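2-hydroxyethylphosphonate dioxygenase (Streptomyces viridochromogenes, PDB 4YAR) uses non-heme iron and dioxygen to cleave 2-hydroxyethylphosphonate into hydroxymethylphosphonate and formate, a step in the biosynthesis of the antibiotic phosphinothricin tripeptide. Local coordinates at residues T198-I203 with S407-G412; H357-E362 with L403-G408; E251-P256 with R277-A282; I3-L8 with L37-N42; G164-I169 with D309-R314. The protein carries 1 engineered substitution. One frame throughout, in Å; residues are numbered along the deposited sequence.

Interaction 1 of 5, residues T198-I203 with S407-G412; sequences TAQSNI and SGAHLG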
# COMPACT_ATOMS: atom_id res chain seq x y z
N THR A 198 2.37 -0.67 -7.84
CA THR A 198 3.12 -0.30 -6.64
C THR A 198 2.17 -0.09 -5.45
O THR A 198 0.99 0.16 -5.58
CB THR A 198 3.90 0.96 -6.87
OG1 THR A 198 2.94 2.02 -7.03
CG2 THR A 198 4.83 0.89 -8.10
N ALA A 199 2.65 -0.35 -4.26
CA ALA A 199 1.87 0.02 -3.08
C ALA A 199 2.63 1.16 -2.46
O ALA A 199 3.82 1.28 -2.69
CB ALA A 199 1.81 -1.15 -2.12
N GLN A 200 1.98 1.88 -1.55
CA GLN A 200 2.67 2.84 -0.65
C GLN A 200 3.73 2.15 0.13
O GLN A 200 3.57 1.03 0.57
CB GLN A 200 1.66 3.54 0.29
CG GLN A 200 1.28 2.79 1.60
CD GLN A 200 0.60 1.41 1.43
OE1 GLN A 200 -0.03 1.09 0.40
NE2 GLN A 200 0.69 0.60 2.49
N SER A 201 4.87 2.80 0.32
CA SER A 201 5.91 2.30 1.19
C SER A 201 5.52 2.68 2.62
O SER A 201 5.25 3.81 2.94
CB SER A 201 7.26 2.92 0.89
OG SER A 201 8.18 2.53 1.86
N ASN A 202 5.48 1.71 3.49
CA ASN A 202 5.12 2.01 4.86
C ASN A 202 6.26 2.57 5.68
O ASN A 202 6.05 2.87 6.84
CB ASN A 202 4.57 0.73 5.58
CG ASN A 202 3.20 0.34 5.06
OD1 ASN A 202 2.36 1.20 4.84
ND2 ASN A 202 2.95 -0.95 4.88
N ILE A 203 7.46 2.61 5.10
CA ILE A 203 8.65 3.18 5.79
C ILE A 203 8.78 4.65 5.32
O ILE A 203 9.59 5.46 5.82
CB ILE A 203 9.88 2.26 5.50
CG1 ILE A 203 11.03 2.54 6.45
CG2 ILE A 203 10.32 2.31 4.05
CD1 ILE A 203 10.68 2.06 7.85
N SER A 407 -3.83 -2.09 -2.46
CA SER A 407 -2.80 -1.36 -1.73
C SER A 407 -3.49 -0.41 -0.74
O SER A 407 -4.71 -0.32 -0.71
CB SER A 407 -1.93 -0.56 -2.69
OG SER A 407 -2.67 0.30 -3.57
N GLY A 408 -2.71 0.40 -0.01
CA GLY A 408 -3.37 1.41 0.83
C GLY A 408 -2.85 1.34 2.25
O GLY A 408 -2.75 0.26 2.84
N ALA A 409 -2.58 2.52 2.81
CA ALA A 409 -2.20 2.64 4.23
C ALA A 409 -3.37 2.43 5.20
O ALA A 409 -3.14 2.14 6.36
CB ALA A 409 -1.60 4.00 4.47
N HIS A 410 -4.61 2.60 4.76
CA HIS A 410 -5.75 2.60 5.66
C HIS A 410 -6.92 1.79 5.02
O HIS A 410 -7.32 2.12 3.92
CB HIS A 410 -6.18 4.04 5.91
CG HIS A 410 -5.06 4.89 6.44
ND1 HIS A 410 -4.44 4.63 7.65
CD2 HIS A 410 -4.46 6.01 5.95
CE1 HIS A 410 -3.48 5.52 7.84
NE2 HIS A 410 -3.48 6.36 6.83
N LEU A 411 -7.37 0.72 5.65
CA LEU A 411 -6.76 0.14 6.86
C LEU A 411 -5.66 -0.80 6.42
O LEU A 411 -5.90 -1.70 5.63
CB LEU A 411 -7.74 -0.67 7.67
CG LEU A 411 -8.93 0.01 8.30
CD1 LEU A 411 -9.79 -0.98 9.08
CD2 LEU A 411 -8.44 1.06 9.24
N GLY A 412 -4.43 -0.55 6.87
CA GLY A 412 -3.32 -1.39 6.54
C GLY A 412 -2.93 -2.18 7.76
O GLY A 412 -3.58 -2.00 8.84
O HOH W 1 -1.01 2.01 -5.27
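S407 meets A199 through methylene and methyl, CB to CB at 3.8 Å, where strand 400-407 runs out beside the end of strand 192-198. S407 also shares a water with the carbonyl of T198: the water donates to T198 O at 2.7 Å and lies 2.9 Å from S407 OG. The same hydroxyl is hydrogen-bonded to Y197 OH. At G408 the direct polar link follows, its N-H donating to Q200 OE1 over 2.8 Å with an angle of 147° at the hydrogen; the donor stands above the amide carbonyl plane, 41° out of it. The Q200 chain, bent at chi2 (-61°), folds its amide back over the G408-A409 peptide, so that CD lies 3.6 Å from A409 N. Its NE2 donates almost straight to N202 OD1 at 2.9 Å. A409 closes the edge of the contact, its CB 4.2 Å from Q200 CG. T198, at the start of the first loop, has its side chain about 4 Å from that of H129, an iron ligand that binds cadmium in this crystal. OE1 of Q200 bridges to the other loop while NE2 is held within its own, which probably fixes the amide's rotation.

Interaction 2 of 5, residues H357-E362 with L403-G408; sequences HYVVTE and LKFGSG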
# COMPACT_ATOMS: atom_id res chain seq x y z
N HIS A 357 -7.56 -1.51 -7.14
CA HIS A 357 -7.45 -1.06 -8.49
C HIS A 357 -7.72 -2.21 -9.41
O HIS A 357 -7.16 -3.36 -9.16
CB HIS A 357 -6.03 -0.51 -8.80
CG HIS A 357 -5.62 0.67 -7.98
ND1 HIS A 357 -5.65 1.96 -8.49
CD2 HIS A 357 -5.13 0.78 -6.74
CE1 HIS A 357 -5.15 2.78 -7.60
NE2 HIS A 357 -4.87 2.11 -6.53
N TYR A 358 -8.67 -2.04 -10.33
CA TYR A 358 -9.05 -3.13 -11.19
C TYR A 358 -8.73 -2.82 -12.65
O TYR A 358 -8.96 -1.68 -13.09
CB TYR A 358 -10.58 -3.39 -11.16
CG TYR A 358 -11.16 -3.98 -9.89
CD1 TYR A 358 -11.08 -5.34 -9.63
CD2 TYR A 358 -11.76 -3.18 -8.96
CE1 TYR A 358 -11.65 -5.87 -8.52
CE2 TYR A 358 -12.32 -3.69 -7.82
CZ TYR A 358 -12.27 -5.06 -7.59
OH TYR A 358 -12.81 -5.61 -6.46
N VAL A 359 -8.32 -3.82 -13.40
CA VAL A 359 -8.22 -3.72 -14.88
C VAL A 359 -8.82 -4.90 -15.59
O VAL A 359 -8.56 -6.11 -15.24
CB VAL A 359 -6.79 -3.43 -15.38
CG1 VAL A 359 -5.85 -4.55 -15.01
CG2 VAL A 359 -6.78 -3.16 -16.91
N VAL A 360 -9.69 -4.59 -16.54
CA VAL A 360 -10.41 -5.61 -17.29
C VAL A 360 -9.49 -6.16 -18.38
O VAL A 360 -8.87 -5.40 -19.11
CB VAL A 360 -11.68 -5.04 -17.99
CG1 VAL A 360 -12.36 -6.11 -18.77
CG2 VAL A 360 -12.65 -4.44 -17.02
N THR A 361 -9.40 -7.46 -18.47
CA THR A 361 -8.59 -8.15 -19.48
C THR A 361 -9.40 -8.93 -20.49
O THR A 361 -8.89 -9.17 -21.59
CB THR A 361 -7.58 -9.08 -18.91
OG1 THR A 361 -8.22 -10.10 -18.16
CG2 THR A 361 -6.59 -8.32 -17.99
N GLU A 362 -10.67 -9.14 -20.23
CA GLU A 362 -11.56 -9.80 -21.18
C GLU A 362 -12.99 -9.48 -20.88
O GLU A 362 -13.42 -9.54 -19.73
CB GLU A 362 -11.41 -11.30 -21.12
CG GLU A 362 -11.88 -12.02 -22.37
CD GLU A 362 -11.93 -13.51 -22.10
OE1 GLU A 362 -10.86 -14.14 -22.20
OE2 GLU A 362 -13.02 -14.00 -21.75
N LEU A 403 -8.36 -8.08 -13.47
CA LEU A 403 -7.25 -8.20 -12.47
C LEU A 403 -7.57 -7.27 -11.31
O LEU A 403 -8.05 -6.15 -11.53
CB LEU A 403 -5.93 -7.82 -13.12
CG LEU A 403 -5.42 -8.57 -14.36
CD1 LEU A 403 -3.96 -8.32 -14.66
CD2 LEU A 403 -5.69 -10.03 -14.22
N LYS A 404 -7.40 -7.78 -10.08
CA LYS A 404 -7.70 -7.06 -8.87
C LYS A 404 -6.40 -6.83 -8.11
O LYS A 404 -5.76 -7.79 -7.61
CB LYS A 404 -8.67 -7.81 -8.00
CG LYS A 404 -8.85 -7.21 -6.62
CD LYS A 404 -10.01 -7.92 -5.97
CE LYS A 404 -10.32 -7.36 -4.60
NZ LYS A 404 -11.75 -7.19 -4.52
N PHE A 405 -6.05 -5.59 -7.93
CA PHE A 405 -4.85 -5.22 -7.15
C PHE A 405 -5.32 -4.51 -5.90
O PHE A 405 -6.34 -3.81 -5.88
CB PHE A 405 -3.87 -4.34 -7.96
CG PHE A 405 -3.34 -4.96 -9.21
CD1 PHE A 405 -2.22 -5.81 -9.15
CD2 PHE A 405 -3.96 -4.79 -10.41
CE1 PHE A 405 -1.68 -6.37 -10.32
CE2 PHE A 405 -3.43 -5.33 -11.58
CZ PHE A 405 -2.31 -6.15 -11.52
N GLY A 406 -4.49 -4.56 -4.85
CA GLY A 406 -4.80 -3.89 -3.67
C GLY A 406 -3.59 -3.28 -3.00
O GLY A 406 -2.52 -3.81 -2.98
N SER A 407 -3.83 -2.09 -2.46
CA SER A 407 -2.80 -1.36 -1.73
C SER A 407 -3.49 -0.41 -0.74
O SER A 407 -4.71 -0.32 -0.71
CB SER A 407 -1.93 -0.56 -2.69
OG SER A 407 -2.67 0.30 -3.57
N GLY A 408 -2.71 0.40 -0.01
CA GLY A 408 -3.37 1.41 0.83
C GLY A 408 -2.85 1.34 2.25
O GLY A 408 -2.75 0.26 2.84
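Strands 355-362 and 400-407 are antiparallel neighbours in the seven-stranded sheet, part of the cupin-type beta-barrel fold known for this non-heme iron dioxygenase; their short segments run at 164° with axes 4.9 Å apart. H357 with F405 and V359 with L403 are hydrogen-bonded pairs, each with two reciprocal bonds, from F405 N to H357 O at 2.8 Å and L403 N to V359 O at 2.7 Å among them. Y358 and K404 form the non-hydrogen-bonded pair between them. On their face of the sheet the side chains lie alongside, pointing the same way: the K404 methylenes follow the Y358 ring, CG 3.6 Å from CE1, and NZ donates to Y358 OH at 2.7 Å. The final K404 torsion, 135°, swings the ammonium to that phenol. On the face of H357, V359, L403 and F405, V359 CG1 rests 3.8 Å from L403 CB and meets the F405 ring at its edge, on CE2. The T361 and L403 side chains cross at about a right angle, CG2 3.8 Å from CG, where a classic beta bulge sets T361 and E362 opposite T401. Since Y358 OH also bonds H394 NE2 and K404 NZ forms a salt bridge with D352, one polar network probably stabilises the lysine's positive charge.

Interaction 3 of 5, residues E251-P256 with R277-A282; sequences EAAGVP and RTLGRA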
# COMPACT_ATOMS: atom_id res chain seq x y z
N GLU A 251 12.80 -7.82 37.24
CA GLU A 251 12.21 -7.50 38.55
C GLU A 251 10.82 -6.84 38.61
O GLU A 251 10.00 -7.24 39.40
CB GLU A 251 13.15 -6.56 39.27
CG GLU A 251 14.28 -7.30 39.90
CD GLU A 251 14.35 -7.01 41.38
OE1 GLU A 251 13.33 -6.55 41.95
OE2 GLU A 251 15.42 -7.26 41.96
N ALA A 252 10.58 -5.80 37.82
CA ALA A 252 9.30 -5.16 37.80
C ALA A 252 8.24 -6.11 37.33
O ALA A 252 7.09 -5.98 37.74
CB ALA A 252 9.32 -3.93 36.87
N ALA A 253 8.59 -7.04 36.46
CA ALA A 253 7.55 -7.92 35.89
C ALA A 253 7.36 -9.22 36.67
O ALA A 253 6.45 -10.01 36.36
CB ALA A 253 7.91 -8.24 34.46
N GLY A 254 8.21 -9.43 37.66
CA GLY A 254 8.26 -10.71 38.41
C GLY A 254 8.85 -11.88 37.66
O GLY A 254 8.52 -13.00 37.99
N VAL A 255 9.78 -11.64 36.72
CA VAL A 255 10.32 -12.65 35.83
C VAL A 255 11.73 -12.93 36.14
O VAL A 255 12.53 -11.98 36.25
CB VAL A 255 10.19 -12.22 34.34
CG1 VAL A 255 11.00 -13.09 33.37
CG2 VAL A 255 8.72 -12.17 33.95
N PRO A 256 12.09 -14.23 36.30
CA PRO A 256 13.47 -14.53 36.54
C PRO A 256 14.36 -14.18 35.40
O PRO A 256 14.02 -14.40 34.23
CB PRO A 256 13.49 -16.07 36.81
CG PRO A 256 12.11 -16.40 37.20
CD PRO A 256 11.24 -15.43 36.44
N ARG A 277 4.98 -11.11 27.02
CA ARG A 277 3.70 -10.53 27.29
C ARG A 277 3.63 -9.99 28.71
O ARG A 277 3.09 -8.92 28.93
CB ARG A 277 2.57 -11.50 27.08
CG ARG A 277 1.22 -10.79 27.09
CD ARG A 277 0.22 -11.56 26.26
NE ARG A 277 -1.00 -10.81 26.03
CZ ARG A 277 -2.20 -11.37 25.82
NH1 ARG A 277 -2.35 -12.71 25.79
NH2 ARG A 277 -3.25 -10.58 25.66
N THR A 278 4.18 -10.74 29.65
CA THR A 278 4.19 -10.36 31.05
C THR A 278 5.07 -9.09 31.23
O THR A 278 4.69 -8.14 31.93
CB THR A 278 4.79 -11.46 31.88
OG1 THR A 278 3.93 -12.60 31.82
CG2 THR A 278 4.93 -10.97 33.27
N LEU A 279 6.22 -9.07 30.54
CA LEU A 279 7.04 -7.87 30.52
C LEU A 279 6.33 -6.66 29.90
O LEU A 279 6.36 -5.54 30.45
CB LEU A 279 8.33 -8.10 29.74
CG LEU A 279 9.61 -7.97 30.53
CD1 LEU A 279 9.85 -9.24 31.33
CD2 LEU A 279 10.74 -7.78 29.55
N GLY A 280 5.66 -6.89 28.77
CA GLY A 280 4.93 -5.78 28.13
C GLY A 280 3.84 -5.20 28.99
O GLY A 280 3.61 -3.98 28.98
N ARG A 281 3.10 -6.06 29.64
CA ARG A 281 2.01 -5.60 30.56
C ARG A 281 2.61 -4.74 31.65
O ARG A 281 2.07 -3.68 31.99
CB ARG A 281 1.30 -6.78 31.30
CG ARG A 281 0.33 -7.58 30.47
CD ARG A 281 -0.65 -8.39 31.34
NE ARG A 281 -1.30 -9.45 30.55
CZ ARG A 281 -0.84 -10.70 30.38
NH1 ARG A 281 0.28 -11.12 30.95
NH2 ARG A 281 -1.54 -11.53 29.61
N ALA A 282 3.74 -5.19 32.20
CA ALA A 282 4.32 -4.52 33.36
C ALA A 282 4.94 -3.19 33.02
O ALA A 282 4.86 -2.27 33.83
CB ALA A 282 5.37 -5.39 34.00
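An apolar, surface-lying contact between helices of the second HTH cro/C1-type region joins the end of helix 246-253, with the turn after it, to the flank of helix 270-283. No hydrogen bond crosses it; the evidence is a set of methyl contacts. A253 is central: its CB lies 3.8 Å from L279 CD1 and the same distance from A282 CB, so one small side chain sits against two residues of the longer helix. The backbones come close where these alanines meet, the A253 and A282 CA atoms being 5.3 Å apart. T278 adds its methyl, with CG2 3.6 Å from A253 O and 4.0 Å from V255 CG2. This branch is presented because CG2 stands anti to the T278 backbone N while OG1 turns back along its own helix to bond T274 O; the hydroxyl is thus satisfied within the helix and the methyl faces the contact. V255 reaches both neighbours with a single branch, CG2, which is also 4.1 Å from L279 CD1, the two side chains crossing at about a right angle. Between A253 and V255 the chain leaves the helix at G254, whose phi of 73° and bonds back into the last turn make a Schellman motif; it ends the helix and lets V255 follow A253 onto T278 and L279. Two helices joined by a glycine-containing turn, with a further helix packed on them, are arranged as in the helical Cro/C1-type fold, and residues 245-265 probably form such a helix-turn-helix, consistent with DNA binding.

Interaction 4 of 5, residues I3-L8 with L37-N42; sequences IDPFKL and LGDEAN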
# COMPACT_ATOMS: atom_id res chain seq x y z
N ILE A 3 -10.65 24.04 4.49
CA ILE A 3 -10.28 23.81 5.89
C ILE A 3 -10.91 22.54 6.43
O ILE A 3 -12.13 22.37 6.40
CB ILE A 3 -10.69 24.97 6.81
CG1 ILE A 3 -9.98 26.28 6.44
CG2 ILE A 3 -10.43 24.63 8.30
CD1 ILE A 3 -8.48 26.25 6.53
N ASP A 4 -10.09 21.68 7.00
CA ASP A 4 -10.59 20.43 7.57
C ASP A 4 -11.01 20.73 8.99
O ASP A 4 -10.15 21.10 9.79
CB ASP A 4 -9.46 19.40 7.53
CG ASP A 4 -9.88 18.03 7.97
OD1 ASP A 4 -10.81 17.91 8.81
OD2 ASP A 4 -9.27 17.05 7.45
N PRO A 5 -12.30 20.57 9.32
CA PRO A 5 -12.74 20.91 10.66
C PRO A 5 -12.10 19.99 11.71
O PRO A 5 -11.89 20.41 12.85
CB PRO A 5 -14.27 20.76 10.62
CG PRO A 5 -14.58 20.04 9.36
CD PRO A 5 -13.39 20.04 8.47
N PHE A 6 -11.72 18.78 11.31
CA PHE A 6 -11.04 17.84 12.25
C PHE A 6 -9.66 18.36 12.63
O PHE A 6 -9.23 18.30 13.80
CB PHE A 6 -10.92 16.45 11.60
CG PHE A 6 -10.32 15.41 12.50
CD1 PHE A 6 -10.94 15.09 13.70
CD2 PHE A 6 -9.15 14.71 12.11
CE1 PHE A 6 -10.42 14.11 14.52
CE2 PHE A 6 -8.64 13.72 12.95
CZ PHE A 6 -9.26 13.46 14.16
N LYS A 7 -8.97 18.90 11.63
CA LYS A 7 -7.65 19.38 11.81
C LYS A 7 -7.71 20.71 12.57
O LYS A 7 -6.84 21.01 13.38
CB LYS A 7 -6.93 19.53 10.47
CG LYS A 7 -6.52 18.22 9.83
CD LYS A 7 -5.96 18.49 8.45
CE LYS A 7 -5.43 17.24 7.78
NZ LYS A 7 -4.91 17.59 6.42
N LEU A 8 -8.75 21.49 12.32
CA LEU A 8 -8.86 22.82 12.95
C LEU A 8 -9.15 22.64 14.43
O LEU A 8 -8.51 23.26 15.32
CB LEU A 8 -9.96 23.66 12.22
CG LEU A 8 -10.33 25.00 12.89
CD1 LEU A 8 -9.14 25.89 12.96
CD2 LEU A 8 -11.48 25.67 12.14
N LEU A 37 -16.23 24.75 11.59
CA LEU A 37 -16.39 23.50 12.34
C LEU A 37 -17.72 22.88 11.84
O LEU A 37 -18.75 22.94 12.49
CB LEU A 37 -16.32 23.78 13.86
CG LEU A 37 -15.14 24.65 14.37
CD1 LEU A 37 -15.44 25.29 15.72
CD2 LEU A 37 -13.79 23.94 14.43
N GLY A 38 -17.66 22.33 10.63
CA GLY A 38 -18.82 21.82 9.88
C GLY A 38 -18.28 21.48 8.49
O GLY A 38 -17.93 22.38 7.73
N ASP A 39 -18.23 20.18 8.17
CA ASP A 39 -17.26 19.65 7.17
C ASP A 39 -17.09 20.54 5.94
O ASP A 39 -16.00 21.09 5.73
CB ASP A 39 -17.53 18.17 6.78
CG ASP A 39 -16.22 17.37 6.50
OD1 ASP A 39 -15.56 17.61 5.46
OD2 ASP A 39 -15.83 16.50 7.31
N GLU A 40 -18.14 20.72 5.14
CA GLU A 40 -18.05 21.71 4.06
C GLU A 40 -19.10 22.80 4.11
O GLU A 40 -20.30 22.55 4.28
CB GLU A 40 -18.04 21.05 2.68
CG GLU A 40 -17.82 22.08 1.57
CD GLU A 40 -17.28 21.49 0.28
OE1 GLU A 40 -16.71 20.38 0.30
OE2 GLU A 40 -17.42 22.17 -0.76
N ALA A 41 -18.60 24.03 3.98
CA ALA A 41 -19.39 25.16 3.56
C ALA A 41 -18.55 25.90 2.50
O ALA A 41 -17.52 25.37 2.04
CB ALA A 41 -19.73 26.06 4.75
N ASN A 42 -18.99 27.10 2.12
CA ASN A 42 -18.27 27.96 1.17
C ASN A 42 -17.02 28.62 1.74
O ASN A 42 -15.99 28.73 1.06
CB ASN A 42 -19.19 29.07 0.64
CG ASN A 42 -20.02 28.63 -0.55
OD1 ASN A 42 -19.52 28.50 -1.67
ND2 ASN A 42 -21.31 28.43 -0.31
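I3 only borders the loop after helix 30-36, through its backbone and without a bond, its O 4.1 Å from D39 O, while the end of its side chain leads away toward P44 and L63. D4 is the N-cap of helix 5-15: OD1 accepts from F6 N at 2.8 Å, on the anti side of the carboxylate and 27° out of its plane, and its backbone O receives L8 N. The residue after the cap, P5, faces 37-42. P5 carries the largest share of the contact, its ring lying along the backbone of three successive residues. CB is 3.9 Å from L37 CA and 3.7 Å from G38 N, CG is 3.5 Å from D39 CA, and CD comes near D39 O. This ring-on-backbone contact has no polar bond across it. In the first HTH cro/C1-type region, helix 30-36 is probably the second, recognition helix of a helix-turn-helix spanning 19-38, and here the chain leaving it is packed against the start of the N-terminal helix. D39 points its carboxylate to R69 in a salt bridge; that pairing probably offsets the nearness of D4, whose OD1 lies 5.4 Å from D39 OD2. One turn after P5, L8 extends the contact inward. Its CG is anti to the backbone N (chi1 172°), and CD2 meets L37 CD2 at 3.7 Å, the two leucine side chains crossing at about a right angle. L8 is buried, and it also rests on L33 and L36 of helix 30-36 and on L56.

Interaction 5 of 5, residues G164-I169 with D309-R314; sequences GGDRWI and DSRRSR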
# COMPACT_ATOMS: atom_id res chain seq x y z
N GLY A 164 -1.58 -21.23 -22.97
CA GLY A 164 -2.53 -22.36 -22.98
C GLY A 164 -3.91 -21.84 -22.92
O GLY A 164 -4.17 -20.73 -23.29
N GLY A 165 -4.82 -22.65 -22.41
CA GLY A 165 -6.10 -22.16 -22.03
C GLY A 165 -6.01 -21.52 -20.62
O GLY A 165 -4.94 -21.51 -19.88
N ASP A 166 -7.13 -21.02 -20.18
CA ASP A 166 -7.22 -20.42 -18.86
C ASP A 166 -6.40 -19.16 -18.89
O ASP A 166 -5.64 -18.93 -17.95
CB ASP A 166 -6.60 -21.31 -17.77
CG ASP A 166 -7.29 -22.62 -17.59
OD1 ASP A 166 -8.53 -22.69 -17.83
OD2 ASP A 166 -6.59 -23.58 -17.15
N ARG A 167 -6.57 -18.35 -19.94
CA ARG A 167 -5.84 -17.16 -20.15
C ARG A 167 -6.30 -16.04 -19.23
O ARG A 167 -5.69 -14.98 -19.20
CB ARG A 167 -5.99 -16.71 -21.60
CG ARG A 167 -5.52 -17.74 -22.61
CD ARG A 167 -4.02 -17.71 -22.88
NE ARG A 167 -3.66 -16.75 -23.92
CZ ARG A 167 -3.02 -16.99 -25.07
NH1 ARG A 167 -2.59 -18.19 -25.44
NH2 ARG A 167 -2.77 -15.97 -25.86
N TRP A 168 -7.38 -16.26 -18.48
CA TRP A 168 -7.70 -15.35 -17.39
C TRP A 168 -6.53 -15.26 -16.38
O TRP A 168 -6.37 -14.27 -15.64
CB TRP A 168 -9.02 -15.72 -16.77
CG TRP A 168 -9.10 -16.97 -16.04
CD1 TRP A 168 -9.27 -18.20 -16.56
CD2 TRP A 168 -9.09 -17.13 -14.60
NE1 TRP A 168 -9.34 -19.16 -15.53
CE2 TRP A 168 -9.24 -18.52 -14.32
CE3 TRP A 168 -8.96 -16.25 -13.53
CZ2 TRP A 168 -9.23 -19.02 -13.05
CZ3 TRP A 168 -9.02 -16.75 -12.24
CH2 TRP A 168 -9.16 -18.14 -12.00
N ILE A 169 -5.72 -16.31 -16.31
CA ILE A 169 -4.42 -16.24 -15.63
C ILE A 169 -3.45 -15.89 -16.70
O ILE A 169 -3.16 -16.71 -17.62
CB ILE A 169 -4.06 -17.58 -14.93
CG1 ILE A 169 -5.14 -17.97 -13.91
CG2 ILE A 169 -2.60 -17.55 -14.43
CD1 ILE A 169 -5.13 -19.38 -13.33
N ASP A 309 1.54 -22.21 -10.57
CA ASP A 309 1.18 -21.83 -9.19
C ASP A 309 -0.20 -21.18 -9.18
O ASP A 309 -1.07 -21.46 -8.32
CB ASP A 309 2.19 -20.80 -8.55
CG ASP A 309 3.60 -21.33 -8.27
OD1 ASP A 309 3.85 -22.53 -7.96
OD2 ASP A 309 4.57 -20.51 -8.36
N SER A 310 -0.45 -20.19 -10.05
CA SER A 310 -1.72 -19.52 -9.98
C SER A 310 -2.89 -20.50 -10.32
O SER A 310 -3.94 -20.47 -9.70
CB SER A 310 -1.76 -18.28 -10.91
OG SER A 310 -0.81 -17.38 -10.47
N ARG A 311 -2.67 -21.37 -11.29
CA ARG A 311 -3.67 -22.38 -11.63
C ARG A 311 -3.99 -23.27 -10.45
O ARG A 311 -5.17 -23.57 -10.18
CB ARG A 311 -3.16 -23.27 -12.80
CG ARG A 311 -3.36 -22.68 -14.17
CD ARG A 311 -3.30 -23.84 -15.19
NE ARG A 311 -3.18 -23.34 -16.54
CZ ARG A 311 -2.04 -23.28 -17.23
NH1 ARG A 311 -0.87 -23.70 -16.71
NH2 ARG A 311 -2.06 -22.83 -18.45
N ARG A 312 -2.96 -23.69 -9.72
CA ARG A 312 -3.15 -24.61 -8.56
C ARG A 312 -3.90 -23.91 -7.47
O ARG A 312 -4.60 -24.53 -6.71
CB ARG A 312 -1.85 -25.05 -7.97
CG ARG A 312 -1.17 -26.17 -8.70
CD ARG A 312 0.07 -26.56 -7.94
NE ARG A 312 1.05 -26.96 -8.92
CZ ARG A 312 2.11 -26.26 -9.32
NH1 ARG A 312 2.44 -25.09 -8.78
NH2 ARG A 312 2.88 -26.79 -10.26
N SER A 313 -3.76 -22.57 -7.41
CA SER A 313 -4.45 -21.76 -6.40
C SER A 313 -5.92 -21.56 -6.69
O SER A 313 -6.66 -21.01 -5.88
CB SER A 313 -3.73 -20.44 -6.26
OG SER A 313 -4.15 -19.55 -7.25
N ARG A 314 -6.43 -21.98 -7.84
CA ARG A 314 -7.78 -21.59 -8.19
C ARG A 314 -8.81 -21.95 -7.16
O ARG A 314 -8.75 -23.02 -6.58
CB ARG A 314 -8.22 -22.24 -9.49
CG ARG A 314 -7.86 -21.41 -10.71
CD ARG A 314 -8.35 -22.21 -11.93
NE ARG A 314 -7.40 -23.27 -12.25
CZ ARG A 314 -7.68 -24.31 -13.05
NH1 ARG A 314 -8.90 -24.46 -13.57
NH2 ARG A 314 -6.74 -25.20 -13.32
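A type I beta turn, D166 to I169, in the loop between strands 156-159 and 173-176 docks on helix 307-312 and the residues that follow it. Hydrophobic contact comes from I169, whose two branches divide the work: CG2 touches S310 CB at 3.7 Å, and CD1 reaches along the helix to R311 CA, also 3.7 Å, and to R311 CG. The S310 hydroxyl is turned to S324 O, which leaves its CB to meet the isoleucine. R311 runs extended from CG to NE and carries its guanidinium to the start of the loop. There NH2 points at G165 O, which lies in the guanidinium plane at its edge, in a weak but nearly straight bond of 3.5 Å with 173° at the hydrogen; N162 ND2 bonds the same carbonyl. NE makes a long salt bridge to D166 OD2, likewise 3.5 Å, with only a weak hydrogen bond, the carboxylate and guanidinium planes 58° apart. The contact thus fastens the loop leading into strand 173-176, an outer strand of the six-stranded sheet, to the helix that leads into strand 315-317, an edge strand of the seven-stranded sheet. R314 CD lies at the edge of the W168 indole, 3.5 Å from CZ2. The R314 chi3 bend (-79°) brings NE back to R311 O at 3.1 Å, a carbonyl that also takes R314 N. D166 OD2 lies over one face of this guanidinium, 4.2 Å from R314 NH2, near enough for charge attraction though no N-H points at it. W168 is covered further by F338 and R340 of strand 335-343.

From the N terminus, interaction 4 closes first, a short loop between the N-terminal helix and the end of helix 30-36 in the first HTH region, complete before any other contact opens. The chain then passes 164-169 and 198-203, opening interactions 5 and 1, before interaction 3 closes its own short loop in the second HTH region; that loop falls within the spans of both. Interaction 5 closes at 309-314 while interaction 1 is still open, so these two cross. Interaction 2 follows interaction 5 in series and ends on the stretch that also closes interaction 1, sharing S407 and G408. Interactions 1 and 5 join loops next to the six-stranded sheet to the end of strand 400-407 and to helix 307-312, and interaction 2 pairs strands within one sheet.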